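Local coordinates for putative metal resistance protein (Proteus mirabilis, PDB 6C29), which probably reduces the disulfide isomerase ScsC by thiol-disulfide exchange, this chain being the N-terminal periplasmic, tandem immunoglobulin-fold part of the membrane protein ScsB, at residues I183-P188 with V207-T212; V158-R163 with K225-V230; T5-M10 with E35-P40; P11-A16 with T121-N126. All coordinates share one frame; numbering follows the deposited sequence. Where two conformers were deposited one is given.

Contact 1: residues I183-P188 with V207-T212; sequences IYLDPP and VTVDVT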
loop_
_atom_site.group_PDB
_atom_site.type_symbol
_atom_site.label_atom_id
_atom_site.label_comp_id
_atom_site.label_asym_id
_atom_site.label_seq_id
_atom_site.Cartn_x
_atom_site.Cartn_y
_atom_site.Cartn_z
ATOM N N ILE A 183 -6.908 11.237 2.736
ATOM C CA ILE A 183 -6.569 10.885 1.368
ATOM C C ILE A 183 -5.073 10.575 1.268
ATOM O O ILE A 183 -4.228 11.222 1.895
ATOM C CB ILE A 183 -6.977 11.987 0.381
ATOM C CG1 ILE A 183 -6.858 11.489 -1.064
ATOM C CG2 ILE A 183 -6.145 13.214 0.593
ATOM C CD1 ILE A 183 -7.593 12.401 -2.069
ATOM N N TYR A 184 -4.781 9.563 0.465
ATOM C CA TYR A 184 -3.440 9.044 0.235
ATOM C C TYR A 184 -3.254 8.926 -1.257
ATOM O O TYR A 184 -3.960 8.182 -1.912
ATOM C CB TYR A 184 -3.279 7.692 0.917
ATOM C CG TYR A 184 -3.725 7.751 2.355
ATOM C CD1 TYR A 184 -2.895 8.266 3.322
ATOM C CD2 TYR A 184 -4.958 7.294 2.730
ATOM C CE1 TYR A 184 -3.299 8.365 4.645
ATOM C CE2 TYR A 184 -5.387 7.357 4.048
ATOM C CZ TYR A 184 -4.551 7.892 5.013
ATOM O OH TYR A 184 -4.945 7.960 6.334
ATOM N N LEU A 185 -2.302 9.670 -1.809
ATOM C CA LEU A 185 -2.167 9.762 -3.268
ATOM C C LEU A 185 -0.928 9.076 -3.813
ATOM O O LEU A 185 0.112 9.070 -3.176
ATOM C CB LEU A 185 -2.157 11.235 -3.703
ATOM C CG LEU A 185 -3.451 11.995 -3.451
ATOM C CD1 LEU A 185 -3.324 12.952 -2.298
ATOM C CD2 LEU A 185 -3.835 12.717 -4.659
ATOM N N ASP A 186 -1.060 8.520 -5.025
ATOM C CA ASP A 186 0.029 7.969 -5.810
ATOM C C ASP A 186 0.500 9.010 -6.829
ATOM O O ASP A 186 -0.218 9.281 -7.800
ATOM C CB ASP A 186 -0.427 6.713 -6.558
ATOM C CG ASP A 186 -0.956 5.631 -5.620
ATOM O OD1 ASP A 186 -0.131 4.985 -4.959
ATOM O OD2 ASP A 186 -2.170 5.413 -5.571
ATOM N N PRO A 187 1.697 9.581 -6.657
ATOM C CA PRO A 187 2.152 10.575 -7.647
ATOM C C PRO A 187 2.589 9.934 -8.947
ATOM O O PRO A 187 3.050 8.775 -8.964
ATOM C CB PRO A 187 3.327 11.270 -6.946
ATOM C CG PRO A 187 3.827 10.287 -5.930
ATOM C CD PRO A 187 2.670 9.369 -5.566
ATOM N N PRO A 188 2.443 10.673 -10.059
ATOM C CA PRO A 188 3.019 10.171 -11.306
ATOM C C PRO A 188 4.521 10.060 -11.204
ATOM O O PRO A 188 5.142 10.718 -10.365
ATOM C CB PRO A 188 2.612 11.230 -12.346
ATOM C CG PRO A 188 1.483 11.964 -11.755
ATOM C CD PRO A 188 1.719 11.942 -10.256
ATOM N N VAL A 207 -9.814 18.993 -1.997
ATOM C CA VAL A 207 -8.449 18.638 -1.694
ATOM C C VAL A 207 -7.500 19.470 -2.521
ATOM O O VAL A 207 -7.705 19.610 -3.728
ATOM C CB VAL A 207 -8.185 17.154 -2.004
ATOM C CG1 VAL A 207 -6.818 16.742 -1.557
ATOM C CG2 VAL A 207 -9.253 16.249 -1.358
ATOM N N THR A 208 -6.477 20.035 -1.908
ATOM C CA THR A 208 -5.432 20.675 -2.684
ATOM C C THR A 208 -4.098 20.063 -2.299
ATOM O O THR A 208 -3.836 19.758 -1.125
ATOM C CB THR A 208 -5.421 22.198 -2.485
ATOM O OG1 THR A 208 -4.926 22.514 -1.184
ATOM C CG2 THR A 208 -6.835 22.759 -2.645
ATOM N N VAL A 209 -3.273 19.828 -3.320
ATOM C CA VAL A 209 -1.976 19.165 -3.181
ATOM C C VAL A 209 -0.927 19.952 -3.987
ATOM O O VAL A 209 -1.112 20.178 -5.179
ATOM C CB VAL A 209 -2.030 17.706 -3.717
ATOM C CG1 VAL A 209 -0.706 17.027 -3.505
ATOM C CG2 VAL A 209 -3.146 16.928 -3.051
ATOM N N ASP A 210 0.147 20.404 -3.341
ATOM C CA ASP A 210 1.260 21.022 -4.054
ATOM C C ASP A 210 2.076 19.944 -4.751
ATOM O O ASP A 210 2.293 18.868 -4.202
ATOM C CB ASP A 210 2.170 21.807 -3.107
ATOM C CG ASP A 210 1.496 23.033 -2.526
ATOM O OD1 ASP A 210 0.644 23.638 -3.220
ATOM O OD2 ASP A 210 1.810 23.373 -1.361
ATOM N N VAL A 211 2.476 20.220 -5.979
ATOM C CA VAL A 211 3.235 19.269 -6.773
ATOM C C VAL A 211 4.608 19.813 -7.149
ATOM O O VAL A 211 4.747 20.996 -7.475
ATOM C CB VAL A 211 2.454 18.892 -8.056
ATOM C CG1 VAL A 211 3.162 17.764 -8.798
ATOM C CG2 VAL A 211 1.040 18.496 -7.728
ATOM N N THR A 212 5.628 18.963 -7.066
ATOM C CA THR A 212 6.949 19.317 -7.573
ATOM C C THR A 212 7.534 18.157 -8.380
ATOM O O THR A 212 7.037 17.034 -8.322
ATOM C CB THR A 212 7.944 19.691 -6.454
ATOM O OG1 THR A 212 8.262 18.538 -5.671
ATOM C CG2 THR A 212 7.389 20.795 -5.562
#

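Contact 2: residues V158-R163 with K225-V230; sequences VSSDYR and KALSFV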
loop_
_atom_site.group_PDB
_atom_site.type_symbol
_atom_site.label_atom_id
_atom_site.label_comp_id
_atom_site.label_asym_id
_atom_site.label_seq_id
_atom_site.Cartn_x
_atom_site.Cartn_y
_atom_site.Cartn_z
ATOM N N VAL A 158 -15.941 12.404 -8.871
ATOM C CA VAL A 158 -14.612 12.966 -8.736
ATOM C C VAL A 158 -14.333 13.905 -9.893
ATOM O O VAL A 158 -14.615 13.572 -11.064
ATOM C CB VAL A 158 -13.530 11.859 -8.733
ATOM C CG1 VAL A 158 -12.155 12.463 -8.613
ATOM C CG2 VAL A 158 -13.798 10.889 -7.648
ATOM N N SER A 159 -13.807 15.083 -9.579
ATOM C CA SER A 159 -13.268 15.953 -10.605
ATOM C C SER A 159 -11.942 16.494 -10.120
ATOM O O SER A 159 -11.630 16.491 -8.899
ATOM C CB SER A 159 -14.222 17.098 -10.952
ATOM O OG SER A 159 -14.526 17.854 -9.808
ATOM N N SER A 160 -11.120 16.909 -11.058
ATOM C CA SER A 160 -9.825 17.443 -10.699
ATOM C C SER A 160 -9.333 18.447 -11.715
ATOM O O SER A 160 -9.779 18.489 -12.873
ATOM C CB SER A 160 -8.792 16.322 -10.522
ATOM O OG SER A 160 -8.586 15.627 -11.738
ATOM N N ASP A 161 -8.400 19.259 -11.257
ATOM C CA ASP A 161 -7.814 20.298 -12.069
ATOM C C ASP A 161 -6.385 20.492 -11.627
ATOM O O ASP A 161 -6.040 20.313 -10.449
ATOM C CB ASP A 161 -8.605 21.597 -11.940
ATOM C CG ASP A 161 -8.014 22.715 -12.758
ATOM O OD1 ASP A 161 -8.107 22.645 -14.009
ATOM O OD2 ASP A 161 -7.437 23.649 -12.147
ATOM N N TYR A 162 -5.538 20.864 -12.568
ATOM C CA TYR A 162 -4.147 21.137 -12.261
ATOM C C TYR A 162 -3.678 22.404 -12.911
ATOM O O TYR A 162 -3.832 22.550 -14.119
ATOM C CB TYR A 162 -3.267 19.995 -12.735
ATOM C CG TYR A 162 -1.798 20.212 -12.490
ATOM C CD1 TYR A 162 -1.241 20.022 -11.239
ATOM C CD2 TYR A 162 -0.966 20.603 -13.531
ATOM C CE1 TYR A 162 0.099 20.217 -11.024
ATOM C CE2 TYR A 162 0.379 20.794 -13.324
ATOM C CZ TYR A 162 0.905 20.599 -12.076
ATOM O OH TYR A 162 2.251 20.770 -11.869
ATOM N N ARG A 163 -3.124 23.309 -12.109
ATOM C CA ARG A 163 -2.548 24.561 -12.597
ATOM C C ARG A 163 -1.654 25.150 -11.512
ATOM O O ARG A 163 -1.839 24.870 -10.315
ATOM C CB ARG A 163 -3.632 25.551 -13.006
ATOM C CG ARG A 163 -4.548 25.999 -11.888
ATOM C CD ARG A 163 -5.548 27.015 -12.421
ATOM N NE ARG A 163 -6.546 26.400 -13.298
ATOM C CZ ARG A 163 -7.176 27.031 -14.288
ATOM N NH1 ARG A 163 -6.913 28.308 -14.556
ATOM N NH2 ARG A 163 -8.070 26.377 -15.018
ATOM N N LYS A 225 -2.249 12.774 -16.735
ATOM C CA LYS A 225 -1.583 11.679 -16.023
ATOM C C LYS A 225 -2.559 10.979 -15.074
ATOM O O LYS A 225 -3.646 11.493 -14.783
ATOM C CB LYS A 225 -0.389 12.206 -15.212
ATOM C CG LYS A 225 0.662 12.955 -16.006
ATOM C CD LYS A 225 1.535 12.127 -16.926
ATOM C CE LYS A 225 2.614 13.062 -17.499
ATOM N NZ LYS A 225 3.712 12.410 -18.258
ATOM N N ALA A 226 -2.168 9.816 -14.556
ATOM C CA ALA A 226 -3.058 9.030 -13.709
ATOM C C ALA A 226 -3.322 9.730 -12.390
ATOM O O ALA A 226 -2.398 10.277 -11.760
ATOM C CB ALA A 226 -2.480 7.652 -13.464
ATOM N N LEU A 227 -4.595 9.748 -12.006
ATOM C CA LEU A 227 -5.030 10.195 -10.695
ATOM C C LEU A 227 -5.472 8.956 -9.935
ATOM O O LEU A 227 -6.549 8.413 -10.145
ATOM C CB LEU A 227 -6.164 11.217 -10.797
ATOM C CG LEU A 227 -6.741 11.697 -9.460
ATOM C CD1 LEU A 227 -5.691 12.358 -8.581
ATOM C CD2 LEU A 227 -7.875 12.636 -9.702
ATOM N N SER A 228 -4.632 8.543 -9.012
ATOM C CA SER A 228 -4.848 7.333 -8.214
ATOM C C SER A 228 -4.686 7.726 -6.768
ATOM O O SER A 228 -3.687 8.382 -6.387
ATOM C CB SER A 228 -3.836 6.246 -8.593
ATOM O OG SER A 228 -3.878 5.139 -7.700
ATOM N N PHE A 229 -5.668 7.355 -5.941
ATOM C CA PHE A 229 -5.613 7.667 -4.532
ATOM C C PHE A 229 -6.575 6.770 -3.779
ATOM O O PHE A 229 -7.458 6.151 -4.359
ATOM C CB PHE A 229 -5.897 9.161 -4.271
ATOM C CG PHE A 229 -7.250 9.629 -4.694
ATOM C CD1 PHE A 229 -8.335 9.559 -3.848
ATOM C CD2 PHE A 229 -7.412 10.208 -5.932
ATOM C CE1 PHE A 229 -9.578 10.034 -4.240
ATOM C CE2 PHE A 229 -8.657 10.703 -6.330
ATOM C CZ PHE A 229 -9.727 10.617 -5.488
ATOM N N VAL A 230 -6.358 6.722 -2.479
ATOM C CA VAL A 230 -7.255 6.111 -1.537
ATOM C C VAL A 230 -7.856 7.218 -0.688
ATOM O O VAL A 230 -7.151 8.070 -0.174
ATOM C CB VAL A 230 -6.516 5.084 -0.676
ATOM C CG1 VAL A 230 -7.393 4.608 0.501
ATOM C CG2 VAL A 230 -6.016 3.932 -1.563
#

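Contact 3: residues T5-M10 with E35-P40; sequences TGWLTM and EVQLAP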
loop_
_atom_site.group_PDB
_atom_site.type_symbol
_atom_site.label_atom_id
_atom_site.label_comp_id
_atom_site.label_asym_id
_atom_site.label_seq_id
_atom_site.Cartn_x
_atom_site.Cartn_y
_atom_site.Cartn_z
ATOM N N THR A 5 6.684 -19.973 7.001
ATOM C CA THR A 5 8.080 -19.700 7.264
ATOM C C THR A 5 8.412 -19.644 8.742
ATOM O O THR A 5 9.576 -19.692 9.090
ATOM C CB THR A 5 8.532 -18.343 6.671
ATOM O OG1 THR A 5 7.757 -17.290 7.258
ATOM C CG2 THR A 5 8.333 -18.305 5.174
ATOM N N GLY A 6 7.396 -19.492 9.598
ATOM C CA GLY A 6 7.624 -19.069 10.963
ATOM C C GLY A 6 8.052 -17.616 11.013
ATOM O O GLY A 6 8.184 -16.945 9.971
ATOM N N TRP A 7 8.267 -17.105 12.224
ATOM C CA TRP A 7 8.664 -15.700 12.393
ATOM C C TRP A 7 10.159 -15.567 12.152
ATOM O O TRP A 7 10.980 -16.220 12.820
ATOM C CB TRP A 7 8.238 -15.175 13.779
ATOM C CG TRP A 7 6.752 -14.964 13.827
ATOM C CD1 TRP A 7 5.816 -15.807 14.358
ATOM C CD2 TRP A 7 6.028 -13.854 13.296
ATOM N NE1 TRP A 7 4.555 -15.293 14.171
ATOM C CE2 TRP A 7 4.659 -14.082 13.538
ATOM C CE3 TRP A 7 6.402 -12.687 12.631
ATOM C CZ2 TRP A 7 3.681 -13.199 13.139
ATOM C CZ3 TRP A 7 5.416 -11.803 12.244
ATOM C CH2 TRP A 7 4.074 -12.066 12.499
ATOM N N LEU A 8 10.504 -14.711 11.195
ATOM C CA LEU A 8 11.874 -14.529 10.755
ATOM C C LEU A 8 12.426 -13.218 11.250
ATOM O O LEU A 8 11.772 -12.158 11.164
ATOM C CB LEU A 8 11.956 -14.560 9.229
ATOM C CG LEU A 8 11.357 -15.781 8.533
ATOM C CD1 LEU A 8 11.305 -15.520 7.006
ATOM C CD2 LEU A 8 12.125 -17.039 8.900
ATOM N N THR A 9 13.664 -13.270 11.705
ATOM C CA THR A 9 14.410 -12.079 12.041
ATOM C C THR A 9 15.755 -12.193 11.335
ATOM O O THR A 9 16.195 -13.295 10.948
ATOM C CB THR A 9 14.621 -11.887 13.562
ATOM O OG1 THR A 9 15.338 -13.007 14.081
ATOM C CG2 THR A 9 13.294 -11.761 14.309
HETATM N N MSE A 10 16.358 -11.048 11.104
HETATM C CA MSE A 10 17.711 -10.953 10.579
HETATM C C MSE A 10 18.582 -10.311 11.627
HETATM O O MSE A 10 18.115 -9.399 12.349
HETATM C CB MSE A 10 17.708 -10.120 9.295
HETATM C CG MSE A 10 17.053 -10.829 8.131
HETATM SE SE MSE A 10 18.140 -12.349 7.587
HETATM C CE MSE A 10 19.467 -11.322 6.605
ATOM N N GLU A 35 3.074 -11.239 6.896
ATOM C CA GLU A 35 2.884 -10.486 8.120
ATOM C C GLU A 35 4.185 -9.774 8.476
ATOM O O GLU A 35 5.264 -10.373 8.410
ATOM C CB GLU A 35 2.502 -11.401 9.287
ATOM C CG GLU A 35 1.221 -12.179 9.080
ATOM C CD GLU A 35 1.051 -13.264 10.139
ATOM O OE1 GLU A 35 0.545 -12.958 11.256
ATOM O OE2 GLU A 35 1.503 -14.404 9.892
ATOM N N VAL A 36 4.073 -8.506 8.849
ATOM C CA VAL A 36 5.192 -7.707 9.291
ATOM C C VAL A 36 4.874 -7.103 10.634
ATOM O O VAL A 36 3.877 -6.401 10.770
ATOM C CB VAL A 36 5.515 -6.610 8.304
ATOM C CG1 VAL A 36 6.670 -5.792 8.788
ATOM C CG2 VAL A 36 5.823 -7.194 6.929
ATOM N N GLN A 37 5.703 -7.402 11.640
ATOM C CA GLN A 37 5.593 -6.862 12.999
ATOM C C GLN A 37 6.751 -5.921 13.260
ATOM O O GLN A 37 7.893 -6.341 13.136
ATOM C CB GLN A 37 5.622 -7.988 14.038
ATOM C CG GLN A 37 4.341 -8.794 14.175
ATOM C CD GLN A 37 3.312 -8.170 15.117
ATOM O OE1 GLN A 37 3.645 -7.411 16.028
ATOM N NE2 GLN A 37 2.045 -8.494 14.886
ATOM N N LEU A 38 6.458 -4.688 13.670
ATOM C CA LEU A 38 7.453 -3.646 13.836
ATOM C C LEU A 38 7.604 -3.212 15.279
ATOM O O LEU A 38 6.611 -3.063 15.991
ATOM C CB LEU A 38 7.026 -2.446 13.025
ATOM C CG LEU A 38 6.853 -2.740 11.539
ATOM C CD1 LEU A 38 6.010 -1.640 10.905
ATOM C CD2 LEU A 38 8.191 -2.772 10.860
ATOM N N ALA A 39 8.831 -2.959 15.703
ATOM C CA ALA A 39 9.040 -2.341 17.013
ATOM C C ALA A 39 8.581 -0.889 17.080
ATOM O O ALA A 39 8.464 -0.222 16.049
ATOM C CB ALA A 39 10.478 -2.411 17.375
ATOM N N PRO A 40 8.311 -0.381 18.300
ATOM C CA PRO A 40 7.855 1.001 18.414
ATOM C C PRO A 40 8.800 1.993 17.766
ATOM O O PRO A 40 10.013 1.897 17.898
ATOM C CB PRO A 40 7.769 1.209 19.936
ATOM C CG PRO A 40 7.432 -0.141 20.456
ATOM C CD PRO A 40 8.196 -1.103 19.584
#

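Contact 4: residues P11-A16 with T121-N126; sequences PDNDHA and TDYSLN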
loop_
_atom_site.group_PDB
_atom_site.type_symbol
_atom_site.label_atom_id
_atom_site.label_comp_id
_atom_site.label_asym_id
_atom_site.label_seq_id
_atom_site.Cartn_x
_atom_site.Cartn_y
_atom_site.Cartn_z
ATOM N N PRO A 11 19.840 -10.740 11.699
ATOM C CA PRO A 11 20.736 -10.310 12.775
ATOM C C PRO A 11 20.930 -8.793 12.887
ATOM O O PRO A 11 21.120 -8.279 13.997
ATOM C CB PRO A 11 22.068 -10.992 12.400
ATOM C CG PRO A 11 21.687 -12.182 11.625
ATOM C CD PRO A 11 20.432 -11.814 10.876
ATOM N N ASP A 12 20.887 -8.093 11.760
ATOM C CA ASP A 12 21.139 -6.654 11.714
ATOM C C ASP A 12 19.899 -5.785 11.760
ATOM O O ASP A 12 19.966 -4.574 11.564
ATOM C CB ASP A 12 21.966 -6.358 10.483
ATOM C CG ASP A 12 23.378 -6.890 10.641
ATOM O OD1 ASP A 12 24.131 -6.278 11.439
ATOM O OD2 ASP A 12 23.713 -7.949 10.043
ATOM N N ASN A 13 18.759 -6.408 11.961
ATOM C CA ASN A 13 17.511 -5.660 12.126
ATOM C C ASN A 13 16.778 -6.113 13.382
ATOM O O ASN A 13 16.141 -7.175 13.379
ATOM C CB ASN A 13 16.643 -5.843 10.885
ATOM C CG ASN A 13 15.358 -5.040 10.944
ATOM O OD1 ASN A 13 14.767 -4.893 12.009
ATOM N ND2 ASN A 13 14.896 -4.555 9.795
ATOM N N ASP A 14 16.865 -5.309 14.438
ATOM C CA ASP A 14 16.289 -5.668 15.726
ATOM C C ASP A 14 14.874 -5.150 15.914
ATOM O O ASP A 14 14.345 -5.210 17.030
ATOM C CB ASP A 14 17.180 -5.136 16.856
ATOM C CG ASP A 14 17.294 -3.605 16.865
ATOM O OD1 ASP A 14 16.503 -2.901 16.182
ATOM O OD2 ASP A 14 18.206 -3.098 17.565
ATOM N N HIS A 15 14.275 -4.637 14.839
ATOM C CA HIS A 15 12.984 -3.955 14.966
ATOM C C HIS A 15 11.888 -4.450 14.034
ATOM O O HIS A 15 10.846 -3.784 13.902
ATOM C CB HIS A 15 13.158 -2.452 14.735
ATOM C CG HIS A 15 13.687 -2.124 13.383
ATOM N ND1 HIS A 15 15.027 -1.884 13.148
ATOM C CD2 HIS A 15 13.066 -2.035 12.185
ATOM C CE1 HIS A 15 15.197 -1.643 11.863
ATOM N NE2 HIS A 15 14.021 -1.731 11.255
ATOM N N ALA A 16 12.136 -5.536 13.332
ATOM C CA ALA A 16 11.107 -6.170 12.525
ATOM C C ALA A 16 11.163 -7.669 12.631
ATOM O O ALA A 16 12.220 -8.265 12.787
ATOM C CB ALA A 16 11.218 -5.755 11.072
ATOM N N THR A 121 16.176 -4.292 4.394
ATOM C CA THR A 121 16.566 -5.589 4.948
ATOM C C THR A 121 15.993 -6.685 4.064
ATOM O O THR A 121 14.816 -6.657 3.753
ATOM C CB THR A 121 16.055 -5.769 6.391
ATOM O OG1 THR A 121 16.426 -4.632 7.180
ATOM C CG2 THR A 121 16.570 -7.099 7.070
ATOM N N ASP A 122 16.805 -7.672 3.716
ATOM C CA ASP A 122 16.340 -8.822 2.938
ATOM C C ASP A 122 15.952 -9.991 3.837
ATOM O O ASP A 122 16.722 -10.373 4.715
ATOM C CB ASP A 122 17.411 -9.275 1.964
ATOM C CG ASP A 122 17.518 -8.374 0.749
ATOM O OD1 ASP A 122 16.689 -7.459 0.581
ATOM O OD2 ASP A 122 18.439 -8.610 -0.073
ATOM N N TYR A 123 14.783 -10.568 3.591
ATOM C CA TYR A 123 14.292 -11.763 4.273
ATOM C C TYR A 123 14.060 -12.861 3.251
ATOM O O TYR A 123 13.362 -12.641 2.270
ATOM C CB TYR A 123 12.987 -11.464 5.034
ATOM C CG TYR A 123 13.159 -10.504 6.173
ATOM C CD1 TYR A 123 13.140 -9.141 5.974
ATOM C CD2 TYR A 123 13.332 -10.952 7.470
ATOM C CE1 TYR A 123 13.320 -8.254 7.015
ATOM C CE2 TYR A 123 13.515 -10.078 8.503
ATOM C CZ TYR A 123 13.490 -8.728 8.284
ATOM O OH TYR A 123 13.677 -7.825 9.302
ATOM N N SER A 124 14.618 -14.044 3.472
ATOM C CA SER A 124 14.422 -15.151 2.552
ATOM C C SER A 124 13.195 -15.933 2.964
ATOM O O SER A 124 13.125 -16.450 4.091
ATOM C CB SER A 124 15.647 -16.054 2.530
ATOM O OG SER A 124 16.745 -15.365 1.983
ATOM N N LEU A 125 12.217 -15.977 2.060
ATOM C CA LEU A 125 10.939 -16.651 2.287
ATOM C C LEU A 125 10.967 -17.978 1.539
ATOM O O LEU A 125 11.019 -18.000 0.338
ATOM C CB LEU A 125 9.784 -15.768 1.796
ATOM C CG LEU A 125 9.816 -14.339 2.296
ATOM C CD1 LEU A 125 8.648 -13.590 1.645
ATOM C CD2 LEU A 125 9.753 -14.309 3.829
ATOM N N ASN A 126 10.921 -19.080 2.270
ATOM C CA ASN A 126 10.908 -20.402 1.688
ATOM C C ASN A 126 9.625 -21.107 2.099
ATOM O O ASN A 126 9.376 -21.338 3.279
ATOM C CB ASN A 126 12.164 -21.162 2.147
ATOM C CG ASN A 126 13.443 -20.429 1.757
ATOM O OD1 ASN A 126 13.655 -20.094 0.589
ATOM N ND2 ASN A 126 14.288 -20.153 2.743
HETATM O O HOH W 1 14.653 -8.641 11.661
#

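Contact 1: residues I183-P188 with V207-T212
Ile183 and Val207 reach toward each other tip to tip, methyl against methyl, with Ile183 CG2 4.2 Å from Val207 CG1. The valine presents this branch because CG1 stands opposite its backbone N (chi1 -174°), while CG2, the other branch, turns beside that nitrogen. Two residues further on, the second pair meets differently. Leu185 and Val209 run past each other in opposite directions and meet through one methyl of each, Leu185 CD1 4.1 Å from Val209 CG2.

No backbone bond joins the two strands. Their CA atoms stay 8.5 Å apart at Ile183 and Val207, a separation filled by side chains, as expected where two sheets of an immunoglobulin-fold beta-sandwich face each other. Strand 182-186 belongs to the three-stranded sheet of the second domain and strand 204-213 to the four-stranded one, and all four touching residues are buried. Phe229 packs against both Ile183 and Leu185, and Leu169 lies against Ile183 and Val207, extending the apolar layer along both sheets.

Tyr184 and Asp186 point out of the sandwich, toward the first domain. Tyr184 touches Pro74 there, and the carboxylate of Asp186 forms a salt bridge with Arg47 and a hydrogen bond with Ser48 of that domain. A further hydrogen bond joins Asp186 to Ser228 on the adjacent strand of its own sheet.

Contact 2: residues V158-R163 with K225-V230
Leu227, the residue most covered here, pushes its CD2 methyl against Ser160 and toward Val158. CD2 lies 3.7 Å from Ser160 OG and 3.9 Å from Ser160 CB, so the methyl rests on the flank of the short serine side chain. The leucine reaches across because its CG stands opposite the backbone N (chi1 177°) and projects away from strand 226-233.

Val158 is almost as heavily covered and uses a single branch for two neighbours. Its CG1 sits 4.4 Å from Leu227 CD2, and the same methyl is 4.4 Å from Phe229 CZ. It meets the Phe229 ring at the edge, near the ring plane, instead of over a face. Leu227 CG also lies at the edge of this ring, and Ile183 and Leu185 pack against Phe229 from strand 182-186.

The two strands belong to facing sheets of the second immunoglobulin-fold domain. Their axes come no nearer than 10.3 Å and make an angle of 123°, a spacing spanned by side chains. Leu169, in the strand beside 155-163, touches both Ser160 and Leu227.

Ser160 brings a hydroxyl into this apolar layer, and its OG is hydrogen-bonded to the backbone N of Gly245. With that hydroxyl engaged near the chain terminus, the two segments meet directly by apolar and van der Waals packing, without a hydrogen bond between them.

Contact 3: residues T5-M10 with E35-P40
Trp7 lays the six-membered end of its indole against Glu35 and Gln37, and this one ring makes the whole contact. The tight part is at CH2, which lies 3.6 Å from Glu35 CB and 3.7 Å from Gln37 CG. CZ3 shares the latter atom at the same 3.7 Å, so the Gln37 methylene sits beside the CH2-CZ3 bond. The ring crosses the glutamate side chain at about a right angle, and on that side CZ2 comes to 3.7 Å from Glu35 OE1. The carboxylate plane is turned 60° from the indole, and the Gln37 amide plane 80°, so neither flat group stacks on the ring.

The outer side is looser. Trp7 is exposed, and Gln37, deposited in two conformers, bends at its second torsion (-85°) beyond the CG that does the touching.

In the fold, Trp7 reaches over the edge strand 16-24, touching Gln17 and Arg19, to the next strand of the first domain's four-stranded sheet. From the same segment, Leu8 and the selenomethionine at Met10 touch strand 118-128 of the facing sheet.

Glu35 OE2 forms a salt bridge with Arg19. The contact thus pairs an aromatic ring mainly with the aliphatic parts of polar residues, the carboxylate lying alongside, while the charge of the glutamate is answered by an arginine.

Contact 4: residues P11-A16 with T121-N126
Polar groups dominate where Asn13 meets Thr121 and Tyr123. Asn13 ND2 lies 3.0 Å from Thr121 OG1 and 3.5 Å from Tyr123 OH. The side chain is carried across by a first torsion of -177°, and its amide plane is 61° from the phenol ring.

A water bridges the segments. It accepts from Tyr123 OH at 2.7 Å, lying at the ring edge and in its plane, and donates to the carbonyls Asn13 O and Ala16 O, each also 2.7 Å away. The tyrosine hydroxyl is thereby tied to the backbone on both sides of the corner at 14-15.

Within the loop, Asn13 OD1 accepts from His15 N (2.9 Å) in an Asx turn. The same oxygen is poised 3.1 Å above the plane of the His15 ring, over its centre.

Van der Waals contact is slight, with Ala16 CB 3.7 Å from Tyr123 OH.

The loop leads from strand 8-10 into strand 16-24, and the contact ties it to strand 118-128, at the border of the three-stranded sheet. His15 stacks on Trp42 and is hydrogen-bonded through NE2 to Thr113 of strand 104-114; Leu111 of the same strand touches both Ala16 and Tyr123.

Overall arrangement
The four contacts fall into two groups, one in each immunoglobulin-fold domain. Contacts 1 and 2 have centres 8 Å apart and join the facing sheets of the second domain; strands 182-186 and 226-233 are neighbours there, and Tyr184 O is 2.9 Å from Val230 N. Contacts 3 and 4 have centres 7 Å apart in the first domain, where Ala39 N reaches His15 O at 2.8 Å. The groups are on opposite sides of the chain's centre, with contacts 2 and 4 about 37 Å apart between centres. Contact 4 involves one strand of the hairpin 104-114 and 118-128, whose turn is flanked by the chain's two cysteines, probably the redox pair, as in DsbD.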